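Side-chain contacts in Vlm2 (Streptomyces tsusimaensis, PDB 6ECB), which helps make the depsipeptide valinomycin as a nonribosomal peptide synthetase, whose thioesterase domain, the part studied here, probably releases the finished chain: residues E87-F92 against M217-Y222; I135-P140 against Q287-H292; V267-P270 against T275-R278. All blocks are in the same frame, centred on the assembly; numbering follows the deposited sequence.

Contact 1 (E87-F92 against M217-Y222)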
ATOM      1  N   GLU A  87      -1.648  -9.117  12.863  1.00 20.37           N
ATOM      2  CA  GLU A  87      -1.586 -10.531  12.486  1.00 20.80           C
ATOM      3  C   GLU A  87      -2.850 -10.968  11.752  1.00 18.70           C
ATOM      4  O   GLU A  87      -2.775 -11.675  10.735  1.00 22.23           O
ATOM      5  CB  GLU A  87      -1.355 -11.404  13.734  1.00 23.11           C
ATOM      6  N   GLU A  88      -4.020 -10.528  12.230  1.00 21.27           N
ATOM      7  CA  GLU A  88      -5.279 -10.834  11.551  1.00 23.36           C
ATOM      8  C   GLU A  88      -5.308 -10.244  10.144  1.00 21.57           C
ATOM      9  O   GLU A  88      -5.806 -10.875   9.201  1.00 20.43           O
ATOM     10  CB  GLU A  88      -6.458 -10.306  12.376  1.00 22.41           C
ATOM     11  CG  GLU A  88      -6.679 -11.060  13.689  1.00 24.23           C
ATOM     12  CD  GLU A  88      -7.664 -10.402  14.620  1.00 33.66           C
ATOM     13  OE1 GLU A  88      -7.983  -9.218  14.456  1.00 25.23           O
ATOM     14  OE2 GLU A  88      -8.141 -11.084  15.536  1.00 36.96           O
ATOM     15  N   MET A  89      -4.803  -9.019   9.989  1.00 18.95           N
ATOM     16  CA  MET A  89      -4.754  -8.388   8.675  1.00 17.49           C
ATOM     17  C   MET A  89      -3.868  -9.171   7.717  1.00 18.30           C
ATOM     18  O   MET A  89      -4.234  -9.391   6.547  1.00 18.13           O
ATOM     19  CB  MET A  89      -4.263  -6.945   8.822  1.00 19.14           C
ATOM     20  CG  MET A  89      -4.335  -6.142   7.531  1.00 19.81           C
ATOM     21  SD  MET A  89      -6.027  -6.032   6.867  1.00 19.80           S
ATOM     22  CE  MET A  89      -5.616  -5.175   5.349  1.00 24.94           C
ATOM     23  N   VAL A  90      -2.710  -9.632   8.204  1.00 20.31           N
ATOM     24  CA  VAL A  90      -1.823 -10.432   7.364  1.00 19.27           C
ATOM     25  C   VAL A  90      -2.539 -11.688   6.900  1.00 15.88           C
ATOM     26  O   VAL A  90      -2.435 -12.092   5.730  1.00 20.85           O
ATOM     27  CB  VAL A  90      -0.533 -10.778   8.124  1.00 22.37           C
ATOM     28  CG1 VAL A  90       0.274 -11.830   7.334  1.00 25.02           C
ATOM     29  CG2 VAL A  90       0.306  -9.525   8.353  1.00 21.19           C
ATOM     30  N   GLN A  91      -3.270 -12.321   7.815  1.00 18.29           N
ATOM     31  CA  GLN A  91      -4.017 -13.526   7.485  1.00 20.91           C
ATOM     32  C   GLN A  91      -5.074 -13.237   6.434  1.00 19.97           C
ATOM     33  O   GLN A  91      -5.201 -13.984   5.451  1.00 20.79           O
ATOM     34  CB  GLN A  91      -4.623 -14.109   8.761  1.00 23.06           C
ATOM     35  CG  GLN A  91      -5.405 -15.366   8.538  1.00 30.77           C
ATOM     36  CD  GLN A  91      -4.505 -16.530   8.174  1.00 38.66           C
ATOM     37  OE1 GLN A  91      -4.678 -17.171   7.134  1.00 50.88           O
ATOM     38  NE2 GLN A  91      -3.530 -16.801   9.033  1.00 31.79           N
ATOM     39  N   PHE A  92      -5.864 -12.167   6.626  1.00 21.16           N
ATOM     40  CA  PHE A  92      -6.866 -11.807   5.631  1.00 20.47           C
ATOM     41  C   PHE A  92      -6.208 -11.628   4.266  1.00 19.42           C
ATOM     42  O   PHE A  92      -6.716 -12.111   3.243  1.00 21.21           O
ATOM     43  CB  PHE A  92      -7.580 -10.507   5.995  1.00 19.94           C
ATOM     44  CG  PHE A  92      -8.622 -10.621   7.081  1.00 24.11           C
ATOM     45  CD1 PHE A  92      -9.719 -11.458   6.942  1.00 29.02           C
ATOM     46  CD2 PHE A  92      -8.544  -9.808   8.201  1.00 24.39           C
ATOM     47  CE1 PHE A  92     -10.699 -11.515   7.931  1.00 34.15           C
ATOM     48  CE2 PHE A  92      -9.507  -9.857   9.192  1.00 25.35           C
ATOM     49  CZ  PHE A  92     -10.590 -10.711   9.063  1.00 28.75           C
ATOM     50  N   MET A 217      -7.223   5.117  11.359  1.00 21.69           N
ATOM     51  CA  MET A 217      -6.846   5.488  12.722  1.00 22.51           C
ATOM     52  C   MET A 217      -6.479   4.252  13.527  1.00 23.25           C
ATOM     53  O   MET A 217      -5.503   4.254  14.284  1.00 23.94           O
ATOM     54  CB  MET A 217      -7.988   6.240  13.415  1.00 24.03           C
ATOM     55  CG  MET A 217      -7.550   6.945  14.697  1.00 44.45           C
ATOM     56  SD  MET A 217      -6.391   8.300  14.379  1.00 58.56           S
ATOM     57  CE  MET A 217      -7.068   8.962  12.867  1.00 37.28           C
ATOM     58  N   HIS A 218      -7.246   3.171  13.359  1.00 23.12           N
ATOM     59  CA  HIS A 218      -6.955   1.924  14.062  1.00 21.87           C
ATOM     60  C   HIS A 218      -5.582   1.374  13.681  1.00 20.70           C
ATOM     61  O   HIS A 218      -4.791   0.990  14.545  1.00 21.09           O
ATOM     62  CB  HIS A 218      -8.039   0.897  13.734  1.00 21.92           C
ATOM     63  CG  HIS A 218      -7.723  -0.482  14.188  1.00 21.66           C
ATOM     64  ND1 HIS A 218      -7.821  -0.860  15.510  1.00 22.59           N
ATOM     65  CD2 HIS A 218      -7.330  -1.580  13.503  1.00 20.72           C
ATOM     66  CE1 HIS A 218      -7.475  -2.132  15.621  1.00 22.21           C
ATOM     67  NE2 HIS A 218      -7.176  -2.593  14.419  1.00 21.08           N
ATOM     68  N   GLN A 219      -5.293   1.313  12.386  1.00 19.74           N
ATOM     69  CA  GLN A 219      -4.047   0.689  11.945  1.00 20.26           C
ATOM     70  C   GLN A 219      -2.848   1.595  12.189  1.00 19.62           C
ATOM     71  O   GLN A 219      -1.713   1.104  12.331  1.00 20.11           O
ATOM     72  CB  GLN A 219      -4.143   0.319  10.477  1.00 19.69           C
ATOM     73  CG  GLN A 219      -5.190  -0.752  10.208  1.00 17.89           C
ATOM     74  CD  GLN A 219      -5.105  -1.315   8.841  1.00 18.55           C
ATOM     75  OE1 GLN A 219      -5.215  -0.588   7.853  1.00 19.00           O
ATOM     76  NE2 GLN A 219      -4.891  -2.633   8.750  1.00 19.87           N
ATOM     77  N   LEU A 220      -3.072   2.899  12.245  1.00 20.66           N
ATOM     78  CA  LEU A 220      -2.002   3.801  12.657  1.00 24.53           C
ATOM     79  C   LEU A 220      -1.554   3.556  14.084  1.00 25.61           C
ATOM     80  O   LEU A 220      -0.473   4.016  14.453  1.00 24.34           O
ATOM     81  CB  LEU A 220      -2.441   5.260  12.499  1.00 28.78           C
ATOM     82  CG  LEU A 220      -2.518   5.737  11.046  1.00 26.25           C
ATOM     83  CD1 LEU A 220      -3.064   7.135  10.973  1.00 29.92           C
ATOM     84  CD2 LEU A 220      -1.140   5.661  10.353  1.00 29.37           C
ATOM     85  N   MET A 221      -2.355   2.864  14.916  1.00 21.27           N
ATOM     86  CA  MET A 221      -1.931   2.510  16.249  1.00 21.72           C
ATOM     87  C   MET A 221      -1.201   1.177  16.332  1.00 25.58           C
ATOM     88  O   MET A 221      -0.804   0.797  17.425  1.00 25.16           O
ATOM     89  CB  MET A 221      -3.149   2.463  17.207  1.00 28.44           C
ATOM     90  CG  MET A 221      -3.948   3.701  17.199  1.00 36.64           C
ATOM     91  SD  MET A 221      -5.332   3.555  18.396  1.00 46.07           S
ATOM     92  CE  MET A 221      -6.440   4.751  17.698  1.00 51.85           C
ATOM     93  N   TYR A 222      -1.006   0.454  15.224  1.00 19.80           N
ATOM     94  CA  TYR A 222      -0.190  -0.762  15.269  1.00 22.46           C
ATOM     95  C   TYR A 222       1.188  -0.442  15.844  1.00 27.98           C
ATOM     96  O   TYR A 222       1.754   0.620  15.576  1.00 27.78           O
ATOM     97  CB  TYR A 222      -0.018  -1.366  13.894  1.00 20.90           C
ATOM     98  CG  TYR A 222      -1.217  -2.059  13.278  1.00 17.89           C
ATOM     99  CD1 TYR A 222      -2.323  -2.430  14.038  1.00 18.83           C
ATOM    100  CD2 TYR A 222      -1.211  -2.361  11.943  1.00 18.38           C
ATOM    101  CE1 TYR A 222      -3.411  -3.091  13.432  1.00 19.62           C
ATOM    102  CE2 TYR A 222      -2.252  -3.011  11.344  1.00 18.74           C
ATOM    103  CZ  TYR A 222      -3.357  -3.372  12.094  1.00 17.68           C
ATOM    104  OH  TYR A 222      -4.374  -4.019  11.406  1.00 18.90           O
TER
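M89 meets Q219 and Y222 through van der Waals contact alone; no hydrogen bond crosses between the segments. Its CG sits 3.8 Å from Q219 NE2, with SD slightly farther from that nitrogen, and its CB lies 3.9 Å from Y222 OH. M89 has CG anti to the backbone N (chi1 -173°) and bends at the next bond, which carries the thioether across the end of the glutamine at about a right angle. The polar bonding belongs to the Q219-Y222 pair. Q219 NE2 donates to Y222 OH over 3.0 Å, nearly straight at 168° and almost in the amide plane, while Q219 CA lies over the centre of the tyrosine ring. Outside the segments, Q219 OE1 takes the N-H of G48 and Y222 OH bonds to P84 O. With an alanine in place of Q219, G48 N and Y222 OH would probably both lose a partner and a gap would open beside the M89 thioether. The contact joins helix 86-97 to helix 206-220, in the helical region between strands 134-137 and 237-241 of this alpha/beta-hydrolase-type domain. The buried Q219 amide and the Y222 phenol are tied to each other and to backbone, leaving M89 purely van der Waals contact.

Contact 2 (I135-P140 against Q287-H292)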
ATOM      1  N   ILE A 135       8.164  -6.494  -3.404  1.00 15.19           N
ATOM      2  CA  ILE A 135       8.411  -5.119  -3.809  1.00 16.00           C
ATOM      3  C   ILE A 135       8.028  -4.218  -2.638  1.00 15.68           C
ATOM      4  O   ILE A 135       6.845  -4.115  -2.276  1.00 16.63           O
ATOM      5  CB  ILE A 135       7.617  -4.764  -5.071  1.00 17.85           C
ATOM      6  CG1 ILE A 135       8.118  -5.619  -6.234  1.00 18.65           C
ATOM      7  CG2 ILE A 135       7.657  -3.246  -5.357  1.00 17.63           C
ATOM      8  CD1 ILE A 135       7.286  -5.495  -7.507  1.00 23.83           C
ATOM      9  N   ILE A 136       9.019  -3.541  -2.064  1.00 16.33           N
ATOM     10  CA  ILE A 136       8.809  -2.585  -0.979  1.00 16.43           C
ATOM     11  C   ILE A 136       8.875  -1.179  -1.563  1.00 16.55           C
ATOM     12  O   ILE A 136       9.876  -0.781  -2.184  1.00 18.20           O
ATOM     13  CB  ILE A 136       9.845  -2.758   0.144  1.00 15.05           C
ATOM     14  CG1 ILE A 136       9.682  -4.118   0.837  1.00 15.10           C
ATOM     15  CG2 ILE A 136       9.751  -1.573   1.131  1.00 16.99           C
ATOM     16  CD1 ILE A 136       8.356  -4.322   1.536  1.00 17.48           C
ATOM     17  N   LEU A 137       7.817  -0.401  -1.336  1.00 16.51           N
ATOM     18  CA  LEU A 137       7.754   0.975  -1.816  1.00 15.66           C
ATOM     19  C   LEU A 137       8.008   1.917  -0.638  1.00 16.65           C
ATOM     20  O   LEU A 137       7.110   2.216   0.157  1.00 18.31           O
ATOM     21  CB  LEU A 137       6.411   1.248  -2.478  1.00 17.65           C
ATOM     22  CG  LEU A 137       6.122   0.395  -3.713  1.00 17.41           C
ATOM     23  CD1 LEU A 137       4.724   0.751  -4.226  1.00 19.06           C
ATOM     24  CD2 LEU A 137       7.156   0.578  -4.808  1.00 20.99           C
ATOM     25  N   ASP A 138       9.267   2.317  -0.511  1.00 19.45           N
ATOM     26  CA  ASP A 138       9.703   3.460   0.284  1.00 21.46           C
ATOM     27  C   ASP A 138       9.348   3.390   1.771  1.00 20.38           C
ATOM     28  O   ASP A 138       8.999   4.408   2.380  1.00 23.81           O
ATOM     29  CB  ASP A 138       9.150   4.761  -0.331  1.00 22.50           C
ATOM     30  CG  ASP A 138       9.912   5.968   0.130  1.00 28.32           C
ATOM     31  OD1 ASP A 138      11.159   5.875   0.210  1.00 22.90           O
ATOM     32  OD2 ASP A 138       9.278   7.012   0.376  1.00 28.12           O
ATOM     33  N   THR A 139       9.487   2.209   2.397  1.00 18.93           N
ATOM     34  CA  THR A 139       9.447   2.143   3.843  1.00 19.67           C
ATOM     35  C   THR A 139      10.600   1.264   4.308  1.00 18.13           C
ATOM     36  O   THR A 139      10.829   0.206   3.716  1.00 18.06           O
ATOM     37  CB  THR A 139       8.123   1.575   4.434  1.00 26.32           C
ATOM     38  OG1 THR A 139       8.190   1.626   5.863  1.00 27.62           O
ATOM     39  CG2 THR A 139       7.888   0.175   4.074  1.00 27.01           C
ATOM     40  N   PRO A 140      11.296   1.659   5.365  1.00 17.98           N
ATOM     41  CA  PRO A 140      12.232   0.738   6.015  1.00 16.54           C
ATOM     42  C   PRO A 140      11.483  -0.331   6.776  1.00 18.07           C
ATOM     43  O   PRO A 140      10.283  -0.194   7.071  1.00 19.18           O
ATOM     44  CB  PRO A 140      13.006   1.637   6.993  1.00 19.40           C
ATOM     45  CG  PRO A 140      12.589   3.015   6.733  1.00 24.82           C
ATOM     46  CD  PRO A 140      11.223   2.931   6.101  1.00 21.67           C
ATOM     47  N   GLN A 287       8.239   3.398 -14.325  1.00 21.10           N
ATOM     48  CA  GLN A 287       9.289   3.054 -15.277  1.00 22.98           C
ATOM     49  C   GLN A 287      10.378   2.227 -14.609  1.00 23.31           C
ATOM     50  O   GLN A 287      10.906   1.280 -15.206  1.00 23.82           O
ATOM     51  CB  GLN A 287       9.867   4.337 -15.883  1.00 28.26           C
ATOM     52  CG  GLN A 287      11.044   4.155 -16.800  1.00 47.40           C
ATOM     53  CD  GLN A 287      11.397   5.453 -17.531  1.00 72.20           C
ATOM     54  OE1 GLN A 287      10.526   6.104 -18.130  1.00 58.04           O
ATOM     55  NE2 GLN A 287      12.672   5.841 -17.472  1.00 75.15           N
ATOM     56  N   LEU A 288      10.724   2.572 -13.365  1.00 22.40           N
ATOM     57  CA  LEU A 288      11.769   1.851 -12.646  1.00 24.96           C
ATOM     58  C   LEU A 288      11.296   0.476 -12.180  1.00 23.82           C
ATOM     59  O   LEU A 288      12.078  -0.491 -12.205  1.00 22.48           O
ATOM     60  CB  LEU A 288      12.256   2.706 -11.472  1.00 24.86           C
ATOM     61  CG  LEU A 288      13.117   3.882 -11.937  1.00 31.24           C
ATOM     62  CD1 LEU A 288      13.264   4.951 -10.867  1.00 31.71           C
ATOM     63  CD2 LEU A 288      14.474   3.391 -12.365  1.00 34.14           C
ATOM     64  N   LEU A 289      10.042   0.356 -11.730  1.00 20.53           N
ATOM     65  CA  LEU A 289       9.505  -0.977 -11.437  1.00 20.60           C
ATOM     66  C   LEU A 289       9.492  -1.833 -12.691  1.00 21.26           C
ATOM     67  O   LEU A 289       9.836  -3.023 -12.653  1.00 21.56           O
ATOM     68  CB  LEU A 289       8.080  -0.905 -10.880  1.00 20.55           C
ATOM     69  CG  LEU A 289       7.859  -1.037  -9.393  1.00 24.88           C
ATOM     70  CD1 LEU A 289       8.485   0.155  -8.703  1.00 30.51           C
ATOM     71  CD2 LEU A 289       6.357  -1.115  -9.091  1.00 26.83           C
ATOM     72  N   ASP A 290       9.085  -1.245 -13.815  1.00 21.65           N
ATOM     73  CA  ASP A 290       9.108  -1.978 -15.073  1.00 21.81           C
ATOM     74  C   ASP A 290      10.514  -2.468 -15.379  1.00 24.42           C
ATOM     75  O   ASP A 290      10.718  -3.629 -15.756  1.00 24.27           O
ATOM     76  CB  ASP A 290       8.627  -1.103 -16.227  1.00 24.52           C
ATOM     77  CG  ASP A 290       7.121  -0.942 -16.293  1.00 25.21           C
ATOM     78  OD1 ASP A 290       6.370  -1.720 -15.687  1.00 24.71           O
ATOM     79  OD2 ASP A 290       6.687  -0.002 -17.021  1.00 23.88           O
ATOM     80  N   ARG A 291      11.500  -1.580 -15.241  1.00 24.24           N
ATOM     81  CA  ARG A 291      12.868  -1.919 -15.624  1.00 25.67           C
ATOM     82  C   ARG A 291      13.450  -2.997 -14.723  1.00 25.52           C
ATOM     83  O   ARG A 291      14.132  -3.913 -15.205  1.00 26.63           O
ATOM     84  CB  ARG A 291      13.751  -0.672 -15.563  1.00 25.55           C
ATOM     85  CG  ARG A 291      15.227  -0.933 -15.875  1.00 42.81           C
ATOM     86  CD  ARG A 291      16.058   0.349 -15.720  1.00 62.72           C
ATOM     87  NE  ARG A 291      15.375   1.511 -16.294  1.00 74.39           N
ATOM     88  CZ  ARG A 291      15.710   2.776 -16.055  1.00 82.41           C
ATOM     89  NH1 ARG A 291      16.731   3.060 -15.252  1.00 85.13           N
ATOM     90  NH2 ARG A 291      15.017   3.760 -16.616  1.00 80.77           N
ATOM     91  N   HIS A 292      13.233  -2.877 -13.412  1.00 22.79           N
ATOM     92  CA  HIS A 292      13.871  -3.760 -12.451  1.00 23.67           C
ATOM     93  C   HIS A 292      13.099  -5.040 -12.193  1.00 26.36           C
ATOM     94  O   HIS A 292      13.724  -6.062 -11.876  1.00 24.76           O
ATOM     95  CB  HIS A 292      14.096  -3.025 -11.133  1.00 25.38           C
ATOM     96  CG  HIS A 292      15.187  -2.016 -11.208  1.00 31.30           C
ATOM     97  ND1 HIS A 292      16.513  -2.339 -11.005  1.00 32.90           N
ATOM     98  CD2 HIS A 292      15.156  -0.692 -11.478  1.00 29.84           C
ATOM     99  CE1 HIS A 292      17.250  -1.253 -11.145  1.00 38.61           C
ATOM    100  NE2 HIS A 292      16.454  -0.240 -11.432  1.00 33.66           N
TER
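I135 and L289 mark the closest backbone approach, CA to CA 8.7 Å, between strand 134-137 and helix 281-293, a spacing bridged by apolar side chains. L289 takes part in both side-chain contacts and supplies about half of the buried surface. It points at the strand and splits its two methyls between residues two apart: CD1 reaches L137 CD2 at 4.1 Å, and CD2 comes to 4.5 Å from I135 CG2, a looser touch. I135 and L137 turn to the same face of the sheet because strand residues alternate, and I136 between them takes no part. L137 starts out pointing past the helix; with CG anti to its carbonyl carbon (chi1 -62°) and an extended chi2, its CD2 still arrives at L289, the two side chains crossing at about a right angle. The strand lies inside the mostly parallel sheet of an alpha/beta-hydrolase fold, hydrogen-bonded to strand 105-110 on one side and 237-241 on the other, and helix 281-293 packs on one face of it here. Directly after the strand comes D138, whose OD2 bonds to H273 ND1, consistent with the acid of a Ser-His-Asp triad; its OD1 is held by T242 N and H245 NE2. F240 of the neighbouring strand touches I135, L137 and L289, extending this apolar layer between sheet and helix.

Contact 3 (V267-P270 against T275-R278)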
ATOM      1  N   VAL A 267      16.717   0.548  -5.148  1.00 21.42           N
ATOM      2  CA  VAL A 267      16.539   1.403  -6.321  1.00 23.67           C
ATOM      3  C   VAL A 267      16.049   2.774  -5.862  1.00 22.96           C
ATOM      4  O   VAL A 267      15.001   2.884  -5.217  1.00 23.27           O
ATOM      5  CB  VAL A 267      15.539   0.793  -7.318  1.00 24.89           C
ATOM      6  CG1 VAL A 267      15.347   1.706  -8.530  1.00 26.53           C
ATOM      7  CG2 VAL A 267      16.003  -0.581  -7.763  1.00 30.71           C
ATOM      8  N   ASP A 268      16.788   3.821  -6.210  1.00 25.24           N
ATOM      9  CA  ASP A 268      16.363   5.169  -5.855  1.00 25.96           C
ATOM     10  C   ASP A 268      15.230   5.600  -6.790  1.00 26.95           C
ATOM     11  O   ASP A 268      15.290   5.350  -8.003  1.00 29.85           O
ATOM     12  CB  ASP A 268      17.530   6.156  -5.970  1.00 29.58           C
ATOM     13  CG  ASP A 268      18.596   5.979  -4.884  1.00 38.24           C
ATOM     14  OD1 ASP A 268      18.438   5.190  -3.944  1.00 35.01           O
ATOM     15  OD2 ASP A 268      19.613   6.679  -4.965  1.00 42.34           O
ATOM     16  N   ILE A 269      14.219   6.263  -6.232  1.00 24.23           N
ATOM     17  CA  ILE A 269      13.101   6.781  -7.026  1.00 25.50           C
ATOM     18  C   ILE A 269      12.881   8.250  -6.690  1.00 28.83           C
ATOM     19  O   ILE A 269      13.243   8.720  -5.599  1.00 27.08           O
ATOM     20  CB  ILE A 269      11.805   5.972  -6.790  1.00 24.17           C
ATOM     21  CG1 ILE A 269      11.492   5.810  -5.292  1.00 23.24           C
ATOM     22  CG2 ILE A 269      11.927   4.595  -7.435  1.00 25.76           C
ATOM     23  CD1 ILE A 269      10.089   5.292  -4.976  1.00 21.98           C
ATOM     24  N   PRO A 270      12.249   9.000  -7.595  1.00 28.98           N
ATOM     25  CA  PRO A 270      11.975  10.414  -7.333  1.00 28.35           C
ATOM     26  C   PRO A 270      10.768  10.606  -6.433  1.00 27.26           C
ATOM     27  O   PRO A 270       9.994   9.691  -6.153  1.00 30.03           O
ATOM     28  CB  PRO A 270      11.697  10.983  -8.734  1.00 34.77           C
ATOM     29  CG  PRO A 270      11.061   9.848  -9.445  1.00 38.89           C
ATOM     30  CD  PRO A 270      11.789   8.597  -8.940  1.00 32.26           C
ATOM     31  N   THR A 275       4.334  11.792  -2.310  1.00 37.59           N
ATOM     32  CA  THR A 275       4.138  12.170  -3.708  1.00 30.89           C
ATOM     33  C   THR A 275       4.676  11.151  -4.705  1.00 24.95           C
ATOM     34  O   THR A 275       4.406  11.283  -5.913  1.00 25.92           O
ATOM     35  CB  THR A 275       4.797  13.514  -3.977  1.00 31.90           C
ATOM     36  OG1 THR A 275       6.224  13.366  -3.982  1.00 29.78           O
ATOM     37  CG2 THR A 275       4.385  14.534  -2.942  1.00 63.48           C
ATOM     38  N   MET A 276       5.422  10.140  -4.251  1.00 24.06           N
ATOM     39  CA  MET A 276       5.940   9.157  -5.192  1.00 22.54           C
ATOM     40  C   MET A 276       4.820   8.369  -5.870  1.00 23.85           C
ATOM     41  O   MET A 276       5.044   7.824  -6.953  1.00 23.20           O
ATOM     42  CB  MET A 276       6.884   8.169  -4.496  1.00 20.49           C
ATOM     43  CG  MET A 276       6.231   7.520  -3.295  1.00 22.48           C
ATOM     44  SD  MET A 276       7.111   6.057  -2.740  1.00 24.93           S
ATOM     45  CE  MET A 276       6.715   4.900  -4.022  1.00 24.27           C
ATOM     46  N   LEU A 277       3.639   8.275  -5.256  1.00 19.38           N
ATOM     47  CA  LEU A 277       2.557   7.481  -5.839  1.00 18.55           C
ATOM     48  C   LEU A 277       1.610   8.335  -6.677  1.00 21.82           C
ATOM     49  O   LEU A 277       0.583   7.818  -7.124  1.00 22.40           O
ATOM     50  CB  LEU A 277       1.756   6.753  -4.759  1.00 20.02           C
ATOM     51  CG  LEU A 277       2.537   5.612  -4.100  1.00 22.37           C
ATOM     52  CD1 LEU A 277       1.663   5.006  -2.992  1.00 28.07           C
ATOM     53  CD2 LEU A 277       2.925   4.566  -5.137  1.00 24.30           C
ATOM     54  N   ARG A 278       1.919   9.616  -6.864  1.00 22.54           N
ATOM     55  CA  ARG A 278       1.086  10.544  -7.620  1.00 21.87           C
ATOM     56  C   ARG A 278       1.883  11.144  -8.760  1.00 23.87           C
ATOM     57  O   ARG A 278       3.115  11.121  -8.768  1.00 22.50           O
ATOM     58  CB  ARG A 278       0.561  11.681  -6.741  1.00 27.32           C
ATOM     59  CG  ARG A 278      -0.026  11.140  -5.459  1.00 37.20           C
ATOM     60  CD  ARG A 278      -0.899  12.140  -4.774  1.00 63.60           C
ATOM     61  NE  ARG A 278      -0.373  13.498  -4.862  1.00 67.40           N
ATOM     62  CZ  ARG A 278       0.190  14.167  -3.858  1.00 74.15           C
ATOM     63  NH1 ARG A 278       0.317  13.614  -2.654  1.00 71.38           N
ATOM     64  NH2 ARG A 278       0.628  15.402  -4.066  1.00 69.63           N
TER
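M276 has the most surface buried here, and it works through both ends of its side chain. At the far end, its CE methyl meets I269 CD1 tip to tip at 3.5 Å, a close fit for two methyl groups, and SD follows at 3.8 Å from that same CD1. At the near end, M276 CB rests 3.8 Å from P270 O. The M276 chain leaves the backbone with CG between N and the carbonyl carbon (chi1 54°), runs extended through chi2 and then bends at chi3, turning the methyl onto the isoleucine. I269, next in burial, shares that crowded first torsion (chi1 50°) for its CG1 branch, and the extended chi2 sends CD1 out to the methionine; the two side chains cross obliquely. P270 contributes by its backbone, not its ring: its carbonyl oxygen is buried against M276 and finds no hydrogen-bond partner, a small polar cost within an otherwise apolar contact. The nearest CA atoms, those of P270 and M276, are 6.5 Å apart. The short 3-10 turn 275-277 thus folds back against I269 and P270, at the C-terminal end of the strand 264-268 region, closing a tight loop that contains H273, probably the catalytic histidine of this alpha/beta-hydrolase fold. M276 also touches D138, T242 and H110. I269 packs on F240 of the adjacent strand 237-241 and on L288 of helix 281-293, while the P270 ring lies against E284 of the same helix, the next helix along the chain.

Overall arrangement
Contacts 2 and 3 adjoin, their centres 8 Å apart: M276 SD lies 3.4 Å from D138 CB, and L288 CD1 reaches I269 CG2 at 3.7 Å. Between them they hold two members of a probable S111-H273-D138 triad: D138 follows the strand of contact 2, and H273 lies in the loop that contact 3 closes. Contact 1 stands on the opposite side of the chain's centre, its centre about 23 Å from that of contact 2 and 25 Å from that of contact 3; its nearest atoms stay about 11 Å from contact 2. Even so, M89 lies near the presumed nucleophile elbow around S111 without touching it.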